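Local coordinates for protein proabylysin (PDB 4JIU) that probably cleaves peptide bonds as a zinc metallopeptidase, captured here as a zymogen with the last residue of its own chain bound to the metal, at residues Asp11-Gln16 against Ile57-Leu62; Arg17-Arg22 against Ala63-Glu68; Ala31-Ser34 against Thr39-Leu42; Pro44-Leu47 against Glu53-Tyr56. The protein carries 1 engineered substitution. All blocks are in the same frame, centred on the assembly; numbering follows the deposited sequence. Where two conformers were deposited one is given.

Contact 1 of 4, residues Asp11-Gln16 against Ile57-Leu62; sequences DILGYQ and ILIHEL. With ZN (zinc ion), chain B.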
loop_
_atom_site.group_PDB
_atom_site.type_symbol
_atom_site.label_atom_id
_atom_site.label_comp_id
_atom_site.label_asym_id
_atom_site.label_seq_id
_atom_site.Cartn_x
_atom_site.Cartn_y
_atom_site.Cartn_z
ATOM N N ASP A 11 -7.164 -2.216 -10.629
ATOM C CA ASP A 11 -7.534 -3.173 -11.691
ATOM C C ASP A 11 -7.138 -4.591 -11.311
ATOM O O ASP A 11 -7.912 -5.553 -11.479
ATOM C CB ASP A 11 -6.932 -2.707 -13.001
ATOM C CG ASP A 11 -7.584 -1.498 -13.633
ATOM O OD1 ASP A 11 -8.642 -0.966 -13.206
ATOM O OD2 ASP A 11 -7.026 -0.992 -14.628
ATOM N N ILE A 12 -5.917 -4.744 -10.764
ATOM C CA ILE A 12 -5.492 -6.105 -10.410
ATOM C C ILE A 12 -6.279 -6.687 -9.262
ATOM O O ILE A 12 -6.604 -7.871 -9.238
ATOM C CB ILE A 12 -3.976 -6.129 -10.159
ATOM C CG1 ILE A 12 -3.221 -5.829 -11.448
ATOM C CG2 ILE A 12 -3.517 -7.446 -9.571
ATOM C CD1 ILE A 12 -1.757 -5.629 -11.186
ATOM N N LEU A 13 -6.549 -5.832 -8.266
ATOM C CA LEU A 13 -7.296 -6.329 -7.113
ATOM C C LEU A 13 -8.764 -6.491 -7.469
ATOM O O LEU A 13 -9.513 -7.149 -6.737
ATOM C CB LEU A 13 -7.159 -5.460 -5.865
ATOM C CG LEU A 13 -5.767 -5.256 -5.285
ATOM C CD1 LEU A 13 -5.884 -4.537 -3.937
ATOM C CD2 LEU A 13 -5.056 -6.550 -5.128
ATOM N N GLY A 14 -9.218 -5.852 -8.544
ATOM C CA GLY A 14 -10.661 -5.839 -8.835
ATOM C C GLY A 14 -11.446 -5.022 -7.831
ATOM O O GLY A 14 -12.496 -5.451 -7.311
ATOM N N TYR A 15 -10.954 -3.797 -7.638
ATOM C CA TYR A 15 -11.476 -2.931 -6.563
ATOM C C TYR A 15 -11.799 -1.545 -7.116
ATOM O O TYR A 15 -10.914 -0.685 -7.000
ATOM C CB TYR A 15 -10.462 -2.821 -5.454
ATOM C CG TYR A 15 -11.017 -2.266 -4.169
ATOM C CD1 TYR A 15 -12.103 -2.840 -3.519
ATOM C CD2 TYR A 15 -10.455 -1.163 -3.557
ATOM C CE1 TYR A 15 -12.600 -2.334 -2.339
ATOM C CE2 TYR A 15 -10.927 -0.655 -2.370
ATOM C CZ TYR A 15 -12.021 -1.230 -1.750
ATOM O OH TYR A 15 -12.455 -0.693 -0.558
ATOM N N GLN A 16 -12.980 -1.365 -7.607
ATOM C CA GLN A 16 -13.350 -0.112 -8.257
ATOM C C GLN A 16 -14.071 0.745 -7.266
ATOM O O GLN A 16 -15.309 0.690 -7.127
ATOM C CB GLN A 16 -14.142 -0.379 -9.518
ATOM C CG GLN A 16 -13.380 -1.158 -10.611
ATOM C CD GLN A 16 -12.010 -0.642 -10.954
ATOM O OE1 GLN A 16 -11.757 0.559 -11.121
ATOM N NE2 GLN A 16 -11.048 -1.566 -11.106
ATOM N N ILE A 57 3.422 -0.592 -1.518
ATOM C CA ILE A 57 2.706 0.209 -0.543
ATOM C C ILE A 57 1.249 0.416 -0.957
ATOM O O ILE A 57 0.351 0.291 -0.132
ATOM C CB ILE A 57 3.445 1.544 -0.283
ATOM C CG1 ILE A 57 4.805 1.269 0.376
ATOM C CG2 ILE A 57 2.572 2.477 0.529
ATOM C CD1 ILE A 57 5.716 2.427 0.400
ATOM N N LEU A 58 1.026 0.784 -2.212
ATOM C CA LEU A 58 -0.329 0.980 -2.690
ATOM C C LEU A 58 -1.147 -0.281 -2.581
ATOM O O LEU A 58 -2.320 -0.243 -2.179
ATOM C CB LEU A 58 -0.307 1.526 -4.114
ATOM C CG LEU A 58 0.203 2.961 -4.238
ATOM C CD1 LEU A 58 0.273 3.353 -5.710
ATOM C CD2 LEU A 58 -0.629 3.970 -3.502
ATOM N N ILE A 59 -0.598 -1.429 -2.998
ATOM C CA ILE A 59 -1.292 -2.700 -2.914
ATOM C C ILE A 59 -1.581 -3.047 -1.460
ATOM O O ILE A 59 -2.714 -3.510 -1.179
ATOM C CB ILE A 59 -0.505 -3.791 -3.638
ATOM C CG1 ILE A 59 -0.555 -3.659 -5.167
ATOM C CG2 ILE A 59 -0.940 -5.186 -3.183
ATOM C CD1 ILE A 59 -1.894 -4.000 -5.781
ATOM N N HIS A 60 -0.623 -2.870 -0.576
ATOM C CA HIS A 60 -0.811 -3.158 0.837
ATOM C C HIS A 60 -1.948 -2.339 1.387
ATOM O O HIS A 60 -2.839 -2.841 2.104
ATOM C CB HIS A 60 0.520 -2.922 1.555
ATOM C CG HIS A 60 0.451 -3.212 3.027
ATOM N ND1 HIS A 60 1.104 -4.286 3.587
ATOM C CD2 HIS A 60 -0.126 -2.620 4.098
ATOM C CE1 HIS A 60 0.907 -4.331 4.899
ATOM N NE2 HIS A 60 0.112 -3.311 5.234
ATOM N N GLU A 61 -1.911 -1.035 1.116
ATOM C CA GLU A 61 -2.957 -0.172 1.668
ATOM C C GLU A 61 -4.341 -0.428 1.041
ATOM O O GLU A 61 -5.336 -0.481 1.729
ATOM C CB GLU A 61 -2.547 1.279 1.592
ATOM C CG GLU A 61 -1.285 1.601 2.376
ATOM C CD GLU A 61 -1.350 1.246 3.840
ATOM O OE1 GLU A 61 -2.398 1.115 4.477
ATOM O OE2 GLU A 61 -0.227 1.084 4.405
ATOM N N LEU A 62 -4.375 -0.670 -0.273
ATOM C CA LEU A 62 -5.604 -1.021 -0.937
ATOM C C LEU A 62 -6.140 -2.349 -0.384
ATOM O O LEU A 62 -7.362 -2.498 -0.262
ATOM C CB LEU A 62 -5.482 -1.162 -2.457
ATOM C CG LEU A 62 -5.371 0.145 -3.217
ATOM C CD1 LEU A 62 -4.980 -0.118 -4.651
ATOM C CD2 LEU A 62 -6.668 0.947 -3.170
HETATM ZN ZN ZN B . -0.855 -3.062 6.945
#

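Contact 2 of 4, residues Arg17-Arg22 against Ala63-Glu68; sequences RPVKVR and AHLKAE. With ZN (zinc ion), chain B.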
loop_
_atom_site.group_PDB
_atom_site.type_symbol
_atom_site.label_atom_id
_atom_site.label_comp_id
_atom_site.label_asym_id
_atom_site.label_seq_id
_atom_site.Cartn_x
_atom_site.Cartn_y
_atom_site.Cartn_z
ATOM N N ARG A 17 -13.287 1.486 -6.550
ATOM C CA ARG A 17 -13.711 2.448 -5.556
ATOM C C ARG A 17 -12.873 3.697 -5.801
ATOM O O ARG A 17 -11.667 3.548 -6.074
ATOM C CB ARG A 17 -13.456 1.979 -4.157
ATOM C CG ARG A 17 -13.831 2.909 -3.035
ATOM C CD ARG A 17 -13.437 2.264 -1.702
ATOM N NE ARG A 17 -13.791 3.139 -0.581
ATOM C CZ ARG A 17 -13.618 2.814 0.686
ATOM N NH1 ARG A 17 -13.032 1.674 0.978
ATOM N NH2 ARG A 17 -13.975 3.620 1.657
ATOM N N PRO A 18 -13.428 4.879 -5.633
ATOM C CA PRO A 18 -12.683 6.127 -5.892
ATOM C C PRO A 18 -11.769 6.532 -4.751
ATOM O O PRO A 18 -11.912 7.569 -4.114
ATOM C CB PRO A 18 -13.820 7.147 -6.108
ATOM C CG PRO A 18 -14.892 6.655 -5.221
ATOM C CD PRO A 18 -14.853 5.162 -5.408
ATOM N N VAL A 19 -10.797 5.666 -4.499
ATOM C CA VAL A 19 -9.811 5.872 -3.418
ATOM C C VAL A 19 -8.949 7.057 -3.806
ATOM O O VAL A 19 -8.443 7.130 -4.933
ATOM C CB VAL A 19 -8.995 4.564 -3.253
ATOM C CG1 VAL A 19 -7.861 4.829 -2.275
ATOM C CG2 VAL A 19 -9.896 3.444 -2.816
ATOM N N LYS A 20 -8.759 7.956 -2.880
ATOM C CA LYS A 20 -7.967 9.147 -3.072
ATOM C C LYS A 20 -6.624 9.008 -2.374
ATOM O O LYS A 20 -6.590 8.611 -1.216
ATOM C CB LYS A 20 -8.702 10.387 -2.535
ATOM C CG LYS A 20 -10.103 10.549 -3.001
ATOM C CD LYS A 20 -10.257 10.660 -4.504
ATOM C CE LYS A 20 -11.760 10.745 -4.877
ATOM N NZ LYS A 20 -11.916 10.821 -6.346
ATOM N N VAL A 21 -5.587 9.405 -3.053
ATOM C CA VAL A 21 -4.244 9.412 -2.486
ATOM C C VAL A 21 -3.883 10.826 -2.021
ATOM O O VAL A 21 -4.050 11.803 -2.773
ATOM C CB VAL A 21 -3.189 8.863 -3.463
ATOM C CG1 VAL A 21 -1.804 8.963 -2.837
ATOM C CG2 VAL A 21 -3.450 7.413 -3.801
ATOM N N ARG A 22 -3.430 10.959 -0.810
ATOM C CA ARG A 22 -2.960 12.194 -0.230
ATOM C C ARG A 22 -1.535 12.035 0.182
ATOM O O ARG A 22 -1.130 10.994 0.676
ATOM C CB ARG A 22 -3.767 12.557 1.030
ATOM C CG ARG A 22 -5.000 13.296 0.576
ATOM C CD ARG A 22 -6.152 12.297 0.507
ATOM N NE ARG A 22 -7.262 13.240 0.442
ATOM C CZ ARG A 22 -7.618 13.922 1.557
ATOM N NH1 ARG A 22 -8.605 14.779 1.442
ATOM N NH2 ARG A 22 -7.022 13.733 2.740
ATOM N N ALA A 63 -5.272 -3.298 -0.055
ATOM C CA ALA A 63 -5.686 -4.552 0.516
ATOM C C ALA A 63 -6.368 -4.365 1.853
ATOM O O ALA A 63 -7.348 -5.052 2.169
ATOM C CB ALA A 63 -4.504 -5.522 0.622
ATOM N N HIS A 64 -5.910 -3.411 2.654
ATOM C CA HIS A 64 -6.602 -3.089 3.917
ATOM C C HIS A 64 -8.024 -2.673 3.617
ATOM O O HIS A 64 -8.990 -3.115 4.225
ATOM C CB HIS A 64 -5.883 -1.986 4.683
ATOM C CG HIS A 64 -4.750 -2.462 5.514
ATOM N ND1 HIS A 64 -4.940 -3.364 6.553
ATOM C CD2 HIS A 64 -3.436 -2.145 5.512
ATOM C CE1 HIS A 64 -3.747 -3.582 7.106
ATOM N NE2 HIS A 64 -2.791 -2.866 6.502
ATOM N N LEU A 65 -8.180 -1.758 2.677
ATOM C CA LEU A 65 -9.472 -1.209 2.327
ATOM C C LEU A 65 -10.371 -2.304 1.765
ATOM O O LEU A 65 -11.557 -2.402 2.155
ATOM C CB LEU A 65 -9.328 -0.079 1.314
ATOM C CG LEU A 65 -8.730 1.204 1.849
ATOM C CD1 LEU A 65 -8.519 2.189 0.672
ATOM C CD2 LEU A 65 -9.544 1.841 2.930
ATOM N N LYS A 66 -9.877 -3.107 0.849
ATOM C CA LYS A 66 -10.701 -4.132 0.216
ATOM C C LYS A 66 -11.101 -5.236 1.173
ATOM O O LYS A 66 -12.224 -5.694 1.160
ATOM C CB LYS A 66 -9.961 -4.692 -0.960
ATOM C CG LYS A 66 -10.877 -5.622 -1.786
ATOM C CD LYS A 66 -10.063 -6.070 -3.010
ATOM C CE LYS A 66 -10.957 -6.729 -4.036
ATOM N NZ LYS A 66 -11.361 -8.065 -3.489
ATOM N N ALA A 67 -10.136 -5.744 1.937
ATOM C CA ALA A 67 -10.399 -6.779 2.923
ATOM C C ALA A 67 -11.119 -6.258 4.140
ATOM O O ALA A 67 -11.576 -7.064 4.971
ATOM C CB ALA A 67 -9.092 -7.494 3.284
ATOM N N GLU A 68 -11.234 -4.955 4.315
ATOM C CA GLU A 68 -11.988 -4.288 5.359
ATOM C C GLU A 68 -11.469 -4.679 6.728
ATOM O O GLU A 68 -12.176 -5.014 7.658
ATOM C CB GLU A 68 -13.500 -4.522 5.216
ATOM C CG GLU A 68 -14.045 -3.926 3.897
ATOM C CD GLU A 68 -15.536 -4.028 3.798
ATOM O OE1 GLU A 68 -16.020 -5.135 4.088
ATOM O OE2 GLU A 68 -16.240 -3.087 3.401
HETATM ZN ZN ZN B . -0.855 -3.062 6.945
HETATM O O HOH W 1 -12.702 0.056 3.334
#

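Contact 3 of 4, residues Ala31-Ser34 against Thr39-Leu42; sequences ARVS and TITL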
loop_
_atom_site.group_PDB
_atom_site.type_symbol
_atom_site.label_atom_id
_atom_site.label_comp_id
_atom_site.label_asym_id
_atom_site.label_seq_id
_atom_site.Cartn_x
_atom_site.Cartn_y
_atom_site.Cartn_z
ATOM N N ALA A 31 2.680 5.207 5.520
ATOM C CA ALA A 31 1.415 5.108 4.794
ATOM C C ALA A 31 0.351 4.579 5.703
ATOM O O ALA A 31 0.608 3.733 6.547
ATOM C CB ALA A 31 1.589 4.188 3.604
ATOM N N ARG A 32 -0.876 5.058 5.452
ATOM C CA ARG A 32 -2.032 4.543 6.193
ATOM C C ARG A 32 -3.305 4.792 5.370
ATOM O O ARG A 32 -3.221 5.475 4.364
ATOM C CB ARG A 32 -2.145 5.195 7.547
ATOM C CG ARG A 32 -2.470 6.674 7.419
ATOM C CD ARG A 32 -2.657 7.342 8.740
ATOM N NE ARG A 32 -2.850 8.776 8.663
ATOM C CZ ARG A 32 -2.342 9.677 9.479
ATOM N NH1 ARG A 32 -1.566 9.378 10.524
ATOM N NH2 ARG A 32 -2.570 10.986 9.346
ATOM N N VAL A 33 -4.408 4.201 5.760
ATOM C CA VAL A 33 -5.684 4.396 5.097
ATOM C C VAL A 33 -6.701 5.027 6.033
ATOM O O VAL A 33 -6.622 4.992 7.251
ATOM C CB VAL A 33 -6.286 3.088 4.549
ATOM C CG1 VAL A 33 -5.298 2.463 3.555
ATOM C CG2 VAL A 33 -6.714 2.129 5.616
ATOM N N SER A 34 -7.754 5.539 5.376
ATOM C CA SER A 34 -9.039 5.794 6.011
ATOM C C SER A 34 -10.090 4.871 5.348
ATOM O O SER A 34 -10.363 5.014 4.142
ATOM C CB SER A 34 -9.535 7.222 5.849
ATOM O OG SER A 34 -10.854 7.369 6.316
ATOM N N THR A 39 -9.385 6.722 1.577
ATOM C CA THR A 39 -8.165 7.438 1.239
ATOM C C THR A 39 -6.951 6.588 1.628
ATOM O O THR A 39 -7.005 5.756 2.531
ATOM C CB THR A 39 -8.050 8.803 1.929
ATOM O OG1 THR A 39 -7.990 8.608 3.370
ATOM C CG2 THR A 39 -9.234 9.702 1.578
ATOM N N ILE A 40 -5.883 6.868 0.921
ATOM C CA ILE A 40 -4.544 6.371 1.248
ATOM C C ILE A 40 -3.663 7.601 1.445
ATOM O O ILE A 40 -3.591 8.419 0.526
ATOM C CB ILE A 40 -3.971 5.462 0.169
ATOM C CG1 ILE A 40 -4.840 4.234 -0.109
ATOM C CG2 ILE A 40 -2.520 5.138 0.538
ATOM C CD1 ILE A 40 -4.472 3.432 -1.324
ATOM N N THR A 41 -3.056 7.747 2.604
ATOM C CA THR A 41 -2.120 8.840 2.856
ATOM C C THR A 41 -0.723 8.290 2.884
ATOM O O THR A 41 -0.438 7.295 3.557
ATOM C CB THR A 41 -2.495 9.508 4.184
ATOM O OG1 THR A 41 -3.836 10.019 4.117
ATOM C CG2 THR A 41 -1.567 10.684 4.446
ATOM N N LEU A 42 0.176 8.941 2.123
ATOM C CA LEU A 42 1.535 8.533 1.955
ATOM C C LEU A 42 2.442 9.655 2.451
ATOM O O LEU A 42 2.220 10.822 2.097
ATOM C CB LEU A 42 1.898 8.327 0.481
ATOM C CG LEU A 42 0.979 7.353 -0.302
ATOM C CD1 LEU A 42 1.361 7.433 -1.766
ATOM C CD2 LEU A 42 1.055 5.969 0.293
HETATM O O HOH W 2 -5.539 8.014 4.698
#

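Contact 4 of 4, residues Pro44-Leu47 against Glu53-Tyr56; sequences PAVL and EMFY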
loop_
_atom_site.group_PDB
_atom_site.type_symbol
_atom_site.label_atom_id
_atom_site.label_comp_id
_atom_site.label_asym_id
_atom_site.label_seq_id
_atom_site.Cartn_x
_atom_site.Cartn_y
_atom_site.Cartn_z
ATOM N N PRO A 44 5.757 11.870 2.051
ATOM C CA PRO A 44 6.457 12.224 0.836
ATOM C C PRO A 44 7.650 11.341 0.506
ATOM O O PRO A 44 8.002 11.216 -0.694
ATOM C CB PRO A 44 6.921 13.666 1.109
ATOM C CG PRO A 44 6.043 14.181 2.178
ATOM C CD PRO A 44 5.533 12.995 2.942
ATOM N N ALA A 45 8.269 10.713 1.498
ATOM C CA ALA A 45 9.388 9.827 1.172
ATOM C C ALA A 45 9.002 8.669 0.262
ATOM O O ALA A 45 9.840 8.126 -0.482
ATOM C CB ALA A 45 9.945 9.320 2.487
ATOM N N VAL A 46 7.767 8.251 0.305
ATOM C CA VAL A 46 7.340 7.159 -0.571
ATOM C C VAL A 46 7.586 7.497 -2.027
ATOM O O VAL A 46 7.816 6.602 -2.814
ATOM C CB VAL A 46 5.851 6.864 -0.305
ATOM C CG1 VAL A 46 5.228 5.866 -1.280
ATOM C CG2 VAL A 46 5.705 6.339 1.107
ATOM N N LEU A 47 7.478 8.769 -2.424
ATOM C CA LEU A 47 7.481 9.159 -3.843
ATOM C C LEU A 47 8.846 9.009 -4.458
ATOM O O LEU A 47 9.009 9.087 -5.679
ATOM C CB LEU A 47 6.923 10.589 -4.036
ATOM C CG LEU A 47 5.465 10.820 -3.623
ATOM C CD1 LEU A 47 5.118 12.291 -3.814
ATOM C CD2 LEU A 47 4.471 9.920 -4.354
ATOM N N GLU A 53 8.478 -0.955 -5.003
ATOM C CA GLU A 53 8.256 -0.622 -3.606
ATOM C C GLU A 53 7.050 0.316 -3.449
ATOM O O GLU A 53 6.256 0.116 -2.563
ATOM C CB GLU A 53 9.500 -0.020 -2.983
ATOM C CG GLU A 53 10.708 -0.894 -2.944
ATOM C CD GLU A 53 12.066 -0.229 -2.908
ATOM O OE1 GLU A 53 12.193 1.005 -2.980
ATOM O OE2 GLU A 53 13.028 -1.040 -2.831
ATOM N N MET A 54 6.961 1.322 -4.312
ATOM C CA MET A 54 5.752 2.184 -4.283
ATOM C C MET A 54 4.495 1.364 -4.548
ATOM O O MET A 54 3.468 1.548 -3.906
ATOM C CB MET A 54 5.876 3.280 -5.350
ATOM C CG MET A 54 6.904 4.322 -5.070
ATOM S SD MET A 54 6.870 5.711 -6.244
ATOM C CE MET A 54 8.179 5.176 -7.332
ATOM N N PHE A 55 4.586 0.494 -5.557
ATOM C CA PHE A 55 3.440 -0.340 -5.895
ATOM C C PHE A 55 3.072 -1.237 -4.706
ATOM O O PHE A 55 1.893 -1.435 -4.435
ATOM C CB PHE A 55 3.733 -1.181 -7.143
ATOM C CG PHE A 55 2.494 -1.715 -7.816
ATOM C CD1 PHE A 55 1.499 -0.849 -8.280
ATOM C CD2 PHE A 55 2.337 -3.092 -7.995
ATOM C CE1 PHE A 55 0.407 -1.332 -8.929
ATOM C CE2 PHE A 55 1.209 -3.562 -8.692
ATOM C CZ PHE A 55 0.263 -2.680 -9.136
ATOM N N TYR A 56 4.072 -1.801 -4.024
ATOM C CA TYR A 56 3.775 -2.600 -2.835
ATOM C C TYR A 56 2.956 -1.819 -1.839
ATOM O O TYR A 56 2.013 -2.292 -1.250
ATOM C CB TYR A 56 5.074 -3.196 -2.213
ATOM C CG TYR A 56 4.685 -3.926 -0.958
ATOM C CD1 TYR A 56 4.078 -5.185 -1.064
ATOM C CD2 TYR A 56 4.772 -3.409 0.305
ATOM C CE1 TYR A 56 3.679 -5.860 0.031
ATOM C CE2 TYR A 56 4.309 -4.049 1.408
ATOM C CZ TYR A 56 3.748 -5.301 1.282
ATOM O OH TYR A 56 3.293 -6.004 2.363
#

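Contact 1 of 4, residues Asp11-Gln16 against Ile57-Leu62
The zinc-binding helix 51-67 is packed from behind by the end of helix 2-13, where Leu13 meets Ile59 and Leu62 in a buried, wholly apolar contact with no hydrogen bond across it. Leu13 does most of the work. Its CD1 lies against CB of Leu62 at 3.7 Å, while its CG and CD2 both face CD1 of Ile59, each at 4.1 Å. The Ile59 side chain starts out along the flank of its helix, and its second torsion (chi2 -72°) swings CD1 back to Leu13. Tyr15 adds its ring edge: CD2 lies 4.4 Å from CD2 of Leu62, a contact that is doubtful because Leu62 was modelled in two conformers.

This helix bears the HExxH motif of zincin metallopeptidases, and neighbouring residues of one turn serve two different sides. His60 points away from helix 2-13, its CG anti to the backbone N (chi1 -179°), and binds zinc through NE2 at 2.0 Å; His64, His72 and the carbonyl oxygen of Val105 complete the site. Zinc at NE2 and the hydrogen bond of ND1 with Tyr56 OH together fix the ring's rotation.

Helix 2-13 stops in a Schellman motif: Gly14, at positive phi, is the C-prime residue, with Tyr15 N bonded to Lys10 O and a weaker bond from Gly14 N to Asp11 O. Across this turn Gln16 NE2 reaches back to the anti lone pair of Asp11 OD1 at 3.2 Å, with the carboxylate oxygen tilted out of the Gln16 amide plane.

Contact 2 of 4, residues Arg17-Arg22 against Ala63-Glu68
Through Leu65 the last turn of the HExxH helix, 63-67, touches the segment leading into strand 20-23. Its CD1 and the branches of Val19 meet tip to tip, Val19 CG2 to Leu65 CD1 at 4.0 Å. Its other methyl, CD2, lies 4.0 Å from NH1 of Arg17, whose side chain crosses that of Leu65 at about a right angle. Arg17 gets there fully stretched: CG is anti to the backbone N (chi1 179°) and the chain stays extended to NE.

The next shell is polar. Arg17 NH1 is hydrogen-bonded to Tyr15 OH and NH2 to Phe35 O, so the loop before strand 20-23 and the turn of the hairpin both hold the guanidinium; the Leu65 side chain also touches Phe35.

Behind Leu65, the helix carries His64 round to the metal, with NE2 on zinc at 2.0 Å and ND1 hydrogen-bonded to Thr69 O. Thr69 belongs to the Schellman motif that ends the helix, with Glu68 as C-prime residue. A water in the plane of the guanidinium, at its edge, also takes a hydrogen bond from Arg17 NH1 at 2.9 Å and gives one to Leu65 O at 3.0 Å.

Contact 3 of 4, residues Ala31-Ser34 against Thr39-Leu42
Ala31, Val33, Ile40 and Leu42 form one face of this antiparallel beta hairpin, turned to helix 51-67 and helix 2-13, and Arg32, Ser34, Thr39 and Thr41 form the other. At its edges, strand 39-42 continues the sheet to the parallel strand 20-23, whereas strand 31-34 is an outermost strand and through Ala31 shares backbone hydrogen bonding with Val105. An edge strand lining the cleft is where gluzincins hold substrate, so the C-terminal residue probably occupies that path in the zymogen.

Two hydrogen-bonded pairs join the strands, Arg32 with Thr41 and Ser34 with Thr39, each bonded in both directions; Arg32 N and Thr41 O lie 3.0 Å apart, Ser34 N and Thr39 O 2.9 Å. Ala31-Leu42 and Val33-Ile40 are the non-hydrogen-bonded pairs.

On the helix-facing side, Ala31 CB touches Leu42 CD2 at 3.8 Å, and Val33 CG1 lies 4.1 Å from Ile40 CG1. On the other, Thr39 OG1 stands between its backbone N and carbonyl carbon (chi1 63°), 3.2 Å from Ser34 CB. One water spans the two threonines, 2.9 Å from Thr39 OG1 and 2.7 Å from Thr41 OG1.

Contact 4 of 4, residues Pro44-Leu47 against Glu53-Tyr56
Val46 and Leu47, the second half of the 3-10 turn 44-47, come up against Met54 in the first turn of helix 51-67. The turn begins at Pro44, whose carbonyl oxygen receives Leu47 N at 3.0 Å, the i to i+3 bond of the 3-10 segment. Next comes Ala45, with its N hydrogen-bonded to the side chain of Asp43.

Val46 makes the closest approach, and it does so with its backbone: its O lies 3.3 Å from CG of Met54. The thioether follows the same path, SD standing 3.7 Å from Val46 O. The valine side chain adds a looser touch, CG1 to Met54 CG at 4.4 Å, and meets Ile57 one turn along the helix. Leu47 has its CB directed away from the helix and its side chain touches Met1, but its carbonyl oxygen is 4.0 Å from Met54 SD.

Met54 therefore lies alongside two successive carbonyls. Its CG is anti to its own carbonyl carbon (chi1 -70°), and the chain runs on extended to SD before bending at chi3 (-98°). It was modelled in two conformers, so the distances to its side chain describe one of them.

In the fold, the turn bridges strand 39-42 and helix 51-67. Met54 also packs on Leu49 and on Leu5 of helix 2-13. From other sides of the helix, Phe55 likewise touches helix 2-13, while Tyr56 packs against helices 74-80 and 88-100, its OH hydrogen-bonded to Glu93.

In the fold
From the N terminus, helix 2-13 ends at 11-16 and the chain runs straight on through 17-22 into the first strand. Both wait some forty residues for their partners, consecutive segments running to the C-terminal end of helix 51-67, so contacts 1 and 2 cross along the chain while lying side by side, with Tyr15 and Lys66 touching between them. Inside both long loops nest two short ones in series: contact 3 closes the hairpin, then contact 4 closes the turn into helix 51-67. Sheet bonds such as Lys20 O to Ile40 N tie contact 2 to contact 3, and Glu61 packs on Val33 to join contacts 1 and 3. Helix 51-67 thus links helix 2-13, the sheet and the zinc site.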